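Side-chain contact in EvdO2 (Micromonospora carbonacea, PDB 4XAB), which probably catalyses an oxidative cyclization in orthosomycin antibiotic biosynthesis, as a metal-dependent oxygenase with a double-stranded beta-helix fold: residues E152-V155 / E156-C159. Numbering follows the deposited sequence.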
loop_
_atom_site.group_PDB
_atom_site.type_symbol
_atom_site.label_atom_id
_atom_site.label_comp_id
_atom_site.label_asym_id
_atom_site.label_seq_id
_atom_site.Cartn_x
_atom_site.Cartn_y
_atom_site.Cartn_z
ATOM N N GLU A 152 0.525 -1.558 -15.387
ATOM C CA GLU A 152 -0.139 -2.849 -15.259
ATOM C C GLU A 152 0.411 -3.558 -14.022
ATOM O O GLU A 152 1.626 -3.572 -13.795
ATOM C CB GLU A 152 0.062 -3.733 -16.499
ATOM C CG GLU A 152 -0.666 -5.071 -16.356
ATOM C CD GLU A 152 -0.582 -5.957 -17.586
ATOM O OE1 GLU A 152 0.381 -5.822 -18.370
ATOM O OE2 GLU A 152 -1.484 -6.806 -17.758
ATOM N N ALA A 153 -0.477 -4.137 -13.225
ATOM C CA ALA A 153 -0.068 -4.942 -12.091
ATOM C C ALA A 153 -0.588 -6.358 -12.276
ATOM O O ALA A 153 -1.791 -6.577 -12.364
ATOM C CB ALA A 153 -0.579 -4.354 -10.802
ATOM N N THR A 154 0.329 -7.311 -12.372
ATOM C CA THR A 154 -0.046 -8.711 -12.537
ATOM C C THR A 154 0.551 -9.549 -11.423
ATOM O O THR A 154 1.358 -9.058 -10.626
ATOM C CB THR A 154 0.449 -9.278 -13.868
ATOM O OG1 THR A 154 1.882 -9.289 -13.845
ATOM C CG2 THR A 154 -0.022 -8.422 -15.018
ATOM N N VAL A 155 0.202 -10.827 -11.388
ATOM C CA VAL A 155 0.789 -11.677 -10.369
ATOM C C VAL A 155 2.302 -11.716 -10.564
ATOM O O VAL A 155 3.054 -11.639 -9.596
ATOM C CB VAL A 155 0.196 -13.092 -10.376
ATOM C CG1 VAL A 155 1.026 -14.005 -9.503
ATOM C CG2 VAL A 155 -1.251 -13.043 -9.857
ATOM N N GLU A 156 2.744 -11.759 -11.817
ATOM C CA GLU A 156 4.171 -11.851 -12.097
ATOM C C GLU A 156 4.921 -10.538 -11.918
ATOM O O GLU A 156 6.144 -10.533 -11.852
ATOM C CB GLU A 156 4.397 -12.368 -13.515
ATOM C CG GLU A 156 3.982 -13.803 -13.707
ATOM C CD GLU A 156 4.382 -14.337 -15.062
ATOM O OE1 GLU A 156 4.178 -15.547 -15.304
ATOM O OE2 GLU A 156 4.898 -13.545 -15.882
ATOM N N SER A 157 4.209 -9.420 -11.840
ATOM C CA SER A 157 4.883 -8.133 -11.683
ATOM C C SER A 157 4.830 -7.660 -10.232
ATOM O O SER A 157 5.388 -6.621 -9.889
ATOM C CB SER A 157 4.265 -7.085 -12.614
ATOM O OG SER A 157 3.041 -6.611 -12.081
ATOM N N GLY A 158 4.153 -8.430 -9.389
ATOM C CA GLY A 158 4.071 -8.118 -7.972
ATOM C C GLY A 158 2.803 -7.424 -7.499
ATOM O O GLY A 158 2.855 -6.568 -6.620
ATOM N N CYS A 159 1.653 -7.791 -8.065
ATOM C CA CYS A 159 0.389 -7.249 -7.574
ATOM C C CYS A 159 0.118 -7.783 -6.167
ATOM O O CYS A 159 0.795 -8.696 -5.701
ATOM C CB CYS A 159 -0.765 -7.601 -8.519
ATOM S SG CYS A 159 -1.291 -9.313 -8.451
HETATM O O HOH W 1 2.070 -10.963 -6.854
#
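Thr154 and Ser157 are joined backbone to side chain within a Schellman motif, in the loop between strands 139-149 and 160-162 of a protein with a double-stranded beta-helix fold. The 6-to-1 bond of the motif runs from Cys159 N to Thr154 O at 2.9 Å, and the weak 5-to-2 bond from Gly158 N to Val155 O at 3.4 Å. Gly158 suits its place because its positive phi (99°) would press a side chain against the preceding carbonyl oxygen. Thr154 O has a second donor, Ser157 N at 3.1 Å; the two N-H groups approach from opposite faces of the carbonyl plane.

The two hydroxyls add a reciprocal pair of bonds, as in a capping box. Ser157 OG accepts a nearly straight bond (174°) from Thr154 N at 2.8 Å. In return Thr154 OG1 receives a weak bond from Ser157 N, which it shares with Thr154 O. Serine and threonine suit these positions because the first torsion holds each hydroxyl oxygen beside the backbone, where it can accept the N-H three residues away. A water donates to both Val155 O and Cys159 O and bridges these carbonyls, while Glu152 O is bound by Arg226.

Glu156 extends its charged chain outward, as befits an exposed place. Buried Cys159 turns inward instead: its CB lies 4.0 Å from Ala153 CB, and a chi1 of 74° sets its SG beside Val155 CG2 and against the Thr154 carbonyl, in a contact of 3.4 Å from SG to Thr154 O.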